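Local coordinates for L-serine ammonia-lyase (Rhizomucor miehei CAU432, PDB 5C3U), which belongs to the pyridoxal-phosphate dependent enzymes of fold type II and holds pyridoxal-5'-phosphate in a pocket between two alpha/beta domains, at residues Val179-Met190 with Ser237-Leu247; Asp169-Gly180 with Trp197-Glu206. All coordinates share one frame; numbering follows the deposited sequence.

Contact 1: residues Val179-Met190 with Ser237-Leu247; sequences VGGGGLLNGVIM and SKAVSSKSLEL. With PLP (pyridoxal-5'-phosphate), chain B.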
# COMPACT_ATOMS: atom_id res chain seq x y z
N VAL A 179 -1.25 -6.49 0.49
CA VAL A 179 -2.71 -6.31 0.36
C VAL A 179 -3.38 -5.89 1.67
O VAL A 179 -3.25 -6.57 2.69
CB VAL A 179 -3.41 -7.60 -0.21
CG1 VAL A 179 -4.93 -7.39 -0.31
CG2 VAL A 179 -2.84 -7.93 -1.58
N GLY A 180 -4.05 -4.72 1.64
CA GLY A 180 -4.94 -4.24 2.70
C GLY A 180 -6.37 -4.45 2.24
O GLY A 180 -6.93 -5.54 2.41
N GLY A 181 -6.95 -3.43 1.59
CA GLY A 181 -8.30 -3.57 1.01
C GLY A 181 -8.31 -4.01 -0.44
O GLY A 181 -9.39 -4.24 -1.01
N GLY A 182 -7.13 -4.11 -1.05
CA GLY A 182 -6.98 -4.59 -2.42
C GLY A 182 -6.91 -3.56 -3.54
O GLY A 182 -6.88 -3.94 -4.70
N GLY A 183 -6.85 -2.27 -3.19
CA GLY A 183 -6.74 -1.21 -4.20
C GLY A 183 -5.48 -1.31 -5.05
O GLY A 183 -5.53 -1.22 -6.27
N LEU A 184 -4.34 -1.47 -4.38
CA LEU A 184 -3.05 -1.56 -5.07
C LEU A 184 -3.01 -2.83 -5.90
O LEU A 184 -2.68 -2.80 -7.09
CB LEU A 184 -1.90 -1.52 -4.07
CG LEU A 184 -0.49 -1.67 -4.63
CD1 LEU A 184 -0.17 -0.59 -5.67
CD2 LEU A 184 0.50 -1.65 -3.46
N LEU A 185 -3.39 -3.93 -5.26
CA LEU A 185 -3.55 -5.20 -5.94
C LEU A 185 -4.33 -5.07 -7.26
O LEU A 185 -3.86 -5.52 -8.31
CB LEU A 185 -4.20 -6.23 -5.03
CG LEU A 185 -4.41 -7.57 -5.74
CD1 LEU A 185 -3.07 -8.17 -6.16
CD2 LEU A 185 -5.22 -8.54 -4.90
N ASN A 186 -5.52 -4.48 -7.19
CA ASN A 186 -6.36 -4.28 -8.38
C ASN A 186 -5.64 -3.47 -9.47
O ASN A 186 -5.70 -3.83 -10.65
CB ASN A 186 -7.70 -3.60 -8.02
CG ASN A 186 -8.56 -4.43 -7.07
OD1 ASN A 186 -8.29 -5.62 -6.84
ND2 ASN A 186 -9.58 -3.80 -6.50
N GLY A 187 -4.99 -2.37 -9.08
CA GLY A 187 -4.24 -1.60 -10.05
C GLY A 187 -3.09 -2.40 -10.68
O GLY A 187 -2.84 -2.31 -11.89
N VAL A 188 -2.40 -3.19 -9.87
CA VAL A 188 -1.31 -4.02 -10.40
C VAL A 188 -1.83 -5.02 -11.45
O VAL A 188 -1.34 -5.06 -12.59
CB VAL A 188 -0.53 -4.70 -9.26
CG1 VAL A 188 0.49 -5.69 -9.80
CG2 VAL A 188 0.20 -3.63 -8.44
N ILE A 189 -2.87 -5.76 -11.09
CA ILE A 189 -3.42 -6.74 -12.02
C ILE A 189 -3.95 -6.05 -13.29
O ILE A 189 -3.66 -6.49 -14.42
CB ILE A 189 -4.53 -7.56 -11.36
CG1 ILE A 189 -3.94 -8.44 -10.25
CG2 ILE A 189 -5.23 -8.43 -12.40
CD1 ILE A 189 -5.01 -8.98 -9.32
N MET A 190 -4.68 -4.95 -13.12
CA MET A 190 -5.19 -4.21 -14.28
C MET A 190 -4.08 -3.64 -15.16
O MET A 190 -4.16 -3.73 -16.38
CB MET A 190 -6.17 -3.11 -13.84
CG MET A 190 -7.49 -3.67 -13.36
SD MET A 190 -8.54 -2.48 -12.49
CE MET A 190 -10.11 -2.93 -13.22
N SER A 237 -8.03 -4.46 7.08
CA SER A 237 -9.28 -4.13 6.40
C SER A 237 -10.36 -5.09 6.91
O SER A 237 -10.06 -6.25 7.22
CB SER A 237 -9.11 -4.28 4.88
OG SER A 237 -10.23 -3.75 4.17
N LYS A 238 -11.60 -4.61 7.01
CA LYS A 238 -12.71 -5.47 7.45
C LYS A 238 -13.07 -6.46 6.35
O LYS A 238 -13.54 -7.59 6.63
CB LYS A 238 -13.93 -4.62 7.86
N ALA A 239 -12.85 -6.05 5.10
CA ALA A 239 -13.13 -6.86 3.92
C ALA A 239 -12.26 -6.42 2.76
O ALA A 239 -11.79 -5.28 2.72
CB ALA A 239 -14.61 -6.75 3.54
N VAL A 240 -12.02 -7.31 1.82
CA VAL A 240 -11.28 -6.92 0.63
C VAL A 240 -12.30 -6.44 -0.42
O VAL A 240 -13.49 -6.79 -0.34
CB VAL A 240 -10.37 -8.06 0.14
CG1 VAL A 240 -11.14 -9.10 -0.67
CG2 VAL A 240 -9.17 -7.54 -0.63
N SER A 241 -11.86 -5.62 -1.38
CA SER A 241 -12.79 -5.15 -2.42
C SER A 241 -13.31 -6.32 -3.24
O SER A 241 -12.56 -7.25 -3.54
CB SER A 241 -12.12 -4.15 -3.34
OG SER A 241 -11.19 -4.80 -4.16
N SER A 242 -14.59 -6.25 -3.61
CA SER A 242 -15.18 -7.30 -4.48
C SER A 242 -14.43 -7.44 -5.82
O SER A 242 -14.38 -8.53 -6.41
CB SER A 242 -16.65 -6.99 -4.73
OG SER A 242 -16.74 -5.81 -5.50
N LYS A 243 -13.85 -6.34 -6.30
CA LYS A 243 -13.04 -6.37 -7.52
C LYS A 243 -11.81 -7.26 -7.36
O LYS A 243 -11.41 -7.91 -8.32
CB LYS A 243 -12.64 -4.95 -7.94
CG LYS A 243 -11.73 -4.84 -9.17
CD LYS A 243 -12.35 -5.42 -10.44
CE LYS A 243 -13.54 -4.63 -10.94
NZ LYS A 243 -13.70 -4.82 -12.42
N SER A 244 -11.23 -7.30 -6.16
CA SER A 244 -10.00 -8.08 -5.91
C SER A 244 -10.25 -9.57 -6.12
O SER A 244 -9.46 -10.26 -6.77
CB SER A 244 -9.48 -7.85 -4.49
OG SER A 244 -9.08 -6.50 -4.34
N LEU A 245 -11.35 -10.04 -5.56
CA LEU A 245 -11.77 -11.44 -5.67
C LEU A 245 -12.08 -11.81 -7.12
O LEU A 245 -11.69 -12.88 -7.61
CB LEU A 245 -12.99 -11.68 -4.77
CG LEU A 245 -13.43 -13.13 -4.47
CD1 LEU A 245 -12.33 -13.90 -3.76
CD2 LEU A 245 -14.70 -13.14 -3.64
N GLU A 246 -12.77 -10.91 -7.82
CA GLU A 246 -13.09 -11.06 -9.23
C GLU A 246 -11.83 -11.18 -10.10
O GLU A 246 -11.72 -12.10 -10.92
CB GLU A 246 -13.99 -9.90 -9.68
CG GLU A 246 -14.14 -9.69 -11.18
CD GLU A 246 -15.23 -8.68 -11.52
OE1 GLU A 246 -15.42 -7.69 -10.78
OE2 GLU A 246 -15.91 -8.88 -12.56
N LEU A 247 -10.88 -10.26 -9.93
CA LEU A 247 -9.62 -10.30 -10.68
C LEU A 247 -8.79 -11.53 -10.33
O LEU A 247 -8.05 -12.05 -11.17
CB LEU A 247 -8.79 -9.02 -10.45
CG LEU A 247 -9.39 -7.72 -10.99
CD1 LEU A 247 -8.67 -6.50 -10.42
CD2 LEU A 247 -9.38 -7.67 -12.51
N1 PLP B . 1.30 -0.59 2.00
C2 PLP B . 1.15 0.69 2.38
C2A PLP B . 2.23 1.44 3.12
C3 PLP B . -0.11 1.38 2.07
O3 PLP B . -0.29 2.69 2.44
C4 PLP B . -1.13 0.61 1.33
C4A PLP B . -2.40 1.26 0.96
C5 PLP B . -0.85 -0.80 0.96
C6 PLP B . 0.39 -1.33 1.33
C5A PLP B . -1.87 -1.67 0.20
O4P PLP B . -3.16 -1.12 0.41
P PLP B . -4.55 -1.55 -0.32
O1P PLP B . -4.66 -0.78 -1.59
O2P PLP B . -4.57 -3.08 -0.50
O3P PLP B . -5.49 -1.11 0.74
O HOH W 1 -11.80 -2.93 0.51

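Contact 2: residues Asp169-Gly180 with Trp197-Glu206; sequences DNPPAAIICPVG and WKDVPVIAVE. With PLP (pyridoxal-5'-phosphate), chain B.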
# COMPACT_ATOMS: atom_id res chain seq x y z
N ASP A 169 10.82 -4.04 -20.90
CA ASP A 169 9.78 -4.93 -21.42
C ASP A 169 9.99 -6.44 -21.15
O ASP A 169 9.32 -7.28 -21.73
CB ASP A 169 9.54 -4.65 -22.92
CG ASP A 169 8.23 -5.23 -23.43
OD1 ASP A 169 7.36 -5.62 -22.61
OD2 ASP A 169 8.07 -5.31 -24.68
N ASN A 170 10.91 -6.77 -20.23
CA ASN A 170 11.07 -8.16 -19.78
C ASN A 170 10.14 -8.43 -18.61
O ASN A 170 10.37 -7.90 -17.53
CB ASN A 170 12.51 -8.44 -19.31
CG ASN A 170 13.54 -8.30 -20.41
OD1 ASN A 170 14.48 -7.51 -20.28
ND2 ASN A 170 13.37 -9.06 -21.48
N PRO A 171 9.10 -9.26 -18.82
CA PRO A 171 8.20 -9.63 -17.72
C PRO A 171 8.94 -10.31 -16.57
O PRO A 171 9.73 -11.25 -16.81
CB PRO A 171 7.21 -10.61 -18.38
CG PRO A 171 7.91 -11.09 -19.62
CD PRO A 171 8.71 -9.91 -20.08
N PRO A 172 8.70 -9.87 -15.32
CA PRO A 172 9.41 -10.53 -14.24
C PRO A 172 8.75 -11.84 -13.89
O PRO A 172 7.62 -12.10 -14.31
CB PRO A 172 9.30 -9.54 -13.08
CG PRO A 172 8.04 -8.79 -13.34
CD PRO A 172 7.85 -8.76 -14.84
N ALA A 173 9.46 -12.67 -13.12
CA ALA A 173 8.95 -13.94 -12.64
C ALA A 173 7.83 -13.74 -11.63
O ALA A 173 6.98 -14.61 -11.47
CB ALA A 173 10.08 -14.72 -11.99
N ALA A 174 7.84 -12.62 -10.92
CA ALA A 174 6.77 -12.31 -9.97
C ALA A 174 6.84 -10.86 -9.54
O ALA A 174 7.90 -10.22 -9.60
CB ALA A 174 6.88 -13.20 -8.73
N ILE A 175 5.69 -10.36 -9.11
CA ILE A 175 5.58 -9.06 -8.44
C ILE A 175 4.98 -9.32 -7.08
O ILE A 175 3.95 -9.97 -6.98
CB ILE A 175 4.69 -8.08 -9.25
CG1 ILE A 175 5.37 -7.79 -10.60
CG2 ILE A 175 4.48 -6.77 -8.47
CD1 ILE A 175 4.52 -6.99 -11.56
N ILE A 176 5.65 -8.87 -6.02
CA ILE A 176 5.20 -9.08 -4.65
C ILE A 176 4.52 -7.81 -4.17
O ILE A 176 5.14 -6.74 -4.18
CB ILE A 176 6.36 -9.44 -3.69
CG1 ILE A 176 7.19 -10.60 -4.26
CG2 ILE A 176 5.81 -9.73 -2.30
CD1 ILE A 176 8.40 -10.95 -3.41
N CYS A 177 3.26 -7.95 -3.76
CA CYS A 177 2.37 -6.80 -3.56
C CYS A 177 1.64 -6.95 -2.20
O CYS A 177 0.87 -7.89 -2.01
CB CYS A 177 1.38 -6.70 -4.71
SG CYS A 177 0.16 -5.37 -4.58
N PRO A 178 1.88 -6.03 -1.27
CA PRO A 178 1.12 -6.05 0.00
C PRO A 178 -0.37 -5.80 -0.25
O PRO A 178 -0.70 -5.01 -1.15
CB PRO A 178 1.71 -4.87 0.81
CG PRO A 178 2.61 -4.15 -0.12
CD PRO A 178 2.75 -4.85 -1.42
N VAL A 179 -1.25 -6.49 0.49
CA VAL A 179 -2.71 -6.31 0.36
C VAL A 179 -3.38 -5.89 1.67
O VAL A 179 -3.25 -6.57 2.69
CB VAL A 179 -3.41 -7.60 -0.21
CG1 VAL A 179 -4.93 -7.39 -0.31
CG2 VAL A 179 -2.84 -7.93 -1.58
N GLY A 180 -4.05 -4.72 1.64
CA GLY A 180 -4.94 -4.24 2.70
C GLY A 180 -6.37 -4.45 2.24
O GLY A 180 -6.93 -5.54 2.41
N TRP A 197 1.01 -8.44 -19.91
CA TRP A 197 1.82 -9.23 -19.01
C TRP A 197 0.90 -10.04 -18.18
O TRP A 197 1.03 -10.13 -16.95
CB TRP A 197 2.64 -8.31 -18.11
CG TRP A 197 3.90 -7.80 -18.75
CD1 TRP A 197 4.27 -7.89 -20.10
CD2 TRP A 197 4.98 -7.06 -18.10
NE1 TRP A 197 5.48 -7.29 -20.30
CE2 TRP A 197 5.96 -6.77 -19.15
CE3 TRP A 197 5.23 -6.64 -16.80
CZ2 TRP A 197 7.13 -6.09 -18.89
CZ3 TRP A 197 6.42 -5.94 -16.55
CH2 TRP A 197 7.35 -5.68 -17.56
N LYS A 198 -0.04 -10.68 -18.88
CA LYS A 198 -1.16 -11.38 -18.27
C LYS A 198 -0.75 -12.63 -17.52
O LYS A 198 -1.53 -13.17 -16.74
CB LYS A 198 -2.19 -11.74 -19.35
CG LYS A 198 -2.73 -10.56 -20.13
CD LYS A 198 -3.28 -11.02 -21.48
CE LYS A 198 -4.68 -11.59 -21.37
NZ LYS A 198 -5.71 -10.56 -21.70
N ASP A 199 0.48 -13.09 -17.75
CA ASP A 199 1.00 -14.31 -17.14
C ASP A 199 1.91 -14.09 -15.94
O ASP A 199 2.29 -15.05 -15.27
CB ASP A 199 1.72 -15.16 -18.20
CG ASP A 199 0.82 -15.50 -19.39
OD1 ASP A 199 -0.33 -15.92 -19.16
OD2 ASP A 199 1.26 -15.33 -20.55
N VAL A 200 2.25 -12.83 -15.65
CA VAL A 200 3.09 -12.47 -14.49
C VAL A 200 2.31 -12.71 -13.19
O VAL A 200 1.27 -12.09 -12.97
CB VAL A 200 3.57 -11.00 -14.60
CG1 VAL A 200 4.30 -10.55 -13.34
CG2 VAL A 200 4.46 -10.80 -15.82
N PRO A 201 2.79 -13.64 -12.34
CA PRO A 201 2.13 -13.91 -11.05
C PRO A 201 2.28 -12.72 -10.12
O PRO A 201 3.32 -12.06 -10.13
CB PRO A 201 2.93 -15.08 -10.45
CG PRO A 201 3.82 -15.58 -11.54
CD PRO A 201 4.00 -14.46 -12.53
N VAL A 202 1.23 -12.43 -9.37
CA VAL A 202 1.31 -11.44 -8.31
C VAL A 202 1.22 -12.22 -7.00
O VAL A 202 0.29 -13.01 -6.81
CB VAL A 202 0.19 -10.37 -8.40
CG1 VAL A 202 0.31 -9.38 -7.25
CG2 VAL A 202 0.24 -9.65 -9.74
N ILE A 203 2.21 -12.04 -6.13
CA ILE A 203 2.14 -12.63 -4.82
C ILE A 203 1.53 -11.56 -3.93
O ILE A 203 2.12 -10.49 -3.72
CB ILE A 203 3.52 -13.14 -4.36
CG1 ILE A 203 3.98 -14.19 -5.37
CG2 ILE A 203 3.43 -13.74 -2.96
CD1 ILE A 203 5.47 -14.25 -5.54
N ALA A 204 0.33 -11.87 -3.43
CA ALA A 204 -0.48 -10.93 -2.66
C ALA A 204 -0.23 -11.21 -1.19
O ALA A 204 -0.71 -12.20 -0.66
CB ALA A 204 -1.96 -11.10 -2.98
N VAL A 205 0.49 -10.32 -0.50
CA VAL A 205 0.95 -10.62 0.86
C VAL A 205 0.15 -9.86 1.93
O VAL A 205 -0.10 -8.68 1.80
CB VAL A 205 2.47 -10.39 1.03
CG1 VAL A 205 2.87 -8.99 0.58
CG2 VAL A 205 2.90 -10.63 2.48
N GLU A 206 -0.24 -10.57 2.98
CA GLU A 206 -0.94 -10.02 4.13
C GLU A 206 -0.22 -10.55 5.37
O GLU A 206 0.69 -11.37 5.26
CB GLU A 206 -2.41 -10.52 4.15
CG GLU A 206 -3.32 -9.87 3.11
CD GLU A 206 -4.73 -10.48 3.08
OE1 GLU A 206 -4.84 -11.71 2.88
OE2 GLU A 206 -5.72 -9.71 3.25
N1 PLP B . 1.30 -0.59 2.00
C2 PLP B . 1.15 0.69 2.38
C2A PLP B . 2.23 1.44 3.12
C3 PLP B . -0.11 1.38 2.07
O3 PLP B . -0.29 2.69 2.44
C4 PLP B . -1.13 0.61 1.33
C4A PLP B . -2.40 1.26 0.96
C5 PLP B . -0.85 -0.80 0.96
C6 PLP B . 0.39 -1.33 1.33
C5A PLP B . -1.87 -1.67 0.20
O4P PLP B . -3.16 -1.12 0.41
P PLP B . -4.55 -1.55 -0.32
O1P PLP B . -4.66 -0.78 -1.59
O2P PLP B . -4.57 -3.08 -0.50
O3P PLP B . -5.49 -1.11 0.74

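Contact 1: residues Val179-Met190 with Ser237-Leu247
Asn186 and Ser244 meet through a short hydrogen bond, with Ser244 OG donating to Asn186 OD1 at 2.8 Å. The hydroxyl approaches the side of the carbonyl, at a C=O...O angle of 114°, and lies somewhat out of its plane. The nitrogen of the same amide is used too. Asn186 ND2 donates to Ser241 OG at 3.0 Å, close to the amide plane. Ser241 OG in turn donates to Ser244 OG at 2.7 Å. The amide and the two hydroxyls thus close a small ring of hydrogen bonds, which fixes the rotation of the amide. Asn186 holds CG anti to its carbonyl carbon (chi1 -62°), and this carries the amide across to the first turn of helix 242-250. Lys243 lays CB and CG against the same amide.

A backbone bond lies next to this ring, from Ser241 N to Gly181 O at 2.9 Å. Water 1 donates to Gly181 O as well and bridges it to Ala239 O. Val240 CG2 packs 3.3 Å from Gly181 O. Gly182, the N-cap of helix 183-194, has a positive phi (95°), a backbone shape that suits glycine. Ser244 OG lies 3.4 Å from Gly182 O.

Farther along the helices the contact is apolar. Ile189 and Leu247 lie side by side, pointing opposite ways, with Ile189 CD1 3.9 Å from Leu247 CB. Leu247 CD1 also reaches Met190 CG. Phe213 and Trp153 add to the packing from neighbouring helices.

The 180-184 backbone faces the cofactor. The N atoms of Gly180, Gly181, Gly182 and Leu184 all donate to the phosphate of pyridoxal-5'-phosphate. With the start of helix 183-194 behind it, this is the glycine-rich phosphate-binding loop typical of fold type II enzymes.

Contact 2: residues Asp169-Gly180 with Trp197-Glu206
The Trp197 indole is framed by residues 169-172. Pro171 CA lies over one face in a CH-pi contact, 3.8 Å from the centroid of the six-membered ring. Asp169 sits at the edge. Its carboxylate is turned only 12° from the ring plane, and Trp197 NE1 makes a weak hydrogen bond to Asp169 OD1 at 3.4 Å. Asp169 OD1 also has a long, weak ion pair with Lys164. Pro172 CD comes in obliquely, 3.6 Å from Trp197 CZ3. Trp197 holds CG anti to its carbonyl carbon (chi1 -82°), which swings the indole under Pro171 and up to Pro172, each proline crossing it at about a right angle. Val200 continues this patch, with CG2 3.8 Å from Pro171 CB and CG1 against Ile175.

Beyond Pro201 the two strands run parallel. Five backbone hydrogen bonds join them. Ile175 N takes Pro201 O, and Ile175 O receives Ile203 N. Cys177 bonds in the same way to Ile203 O and Val205 N. Val179 N closes the series on Val205 O at 2.8 Å.

On the face that carries Cys177, Val202 and Ala204, Cys177 CB meets Val202 CG1. On the face of Ile176 and Ile203, Ile203 CD1 reaches Ile176 CG1. At the strand ends, Val179 CG2 touches Ala204 CB at 3.6 Å, and Ala174 CB lies 3.6 Å from Ile203 CD1. Val179 O is buried without a polar partner, and Glu206 CG packs 3.3 Å from it. The Glu206 carboxylate accepts from Phe213 N and Gln214 N of helix 212-219.

These are neighbouring strands of a beta-alpha-beta unit within the mixed sheet. Helix 183-194 covers the face of Ile175, Cys177 and Val202, through Leu184 and Leu192. Helix 280-290 covers the opposite face, at Ile176, Ile203 and Val205. Strand 306-311 flanks strand 174-178 on its other side.

In the fold
Of the parts in contact, strand 174-178 comes first. It runs into the glycine loop and helix 183-194, and the chain then returns as strand 202-207. Contact 2 closes this beta-alpha-beta unit. From there the chain passes through helix 212-219 and reaches 237-247, where contact 1 closes a second, longer loop back onto the start of helix 183-194. The segments alternate, so the two contacts cross rather than nest. They share Val179 and Gly180, and both touch pyridoxal-5'-phosphate. Helix 183-194, one side of contact 1, also packs on the strands of contact 2: Leu185 CD1 lies 3.8 Å from Val202 CG1. Together they tie the sheet, the phosphate loop and helix 242-250 into one body.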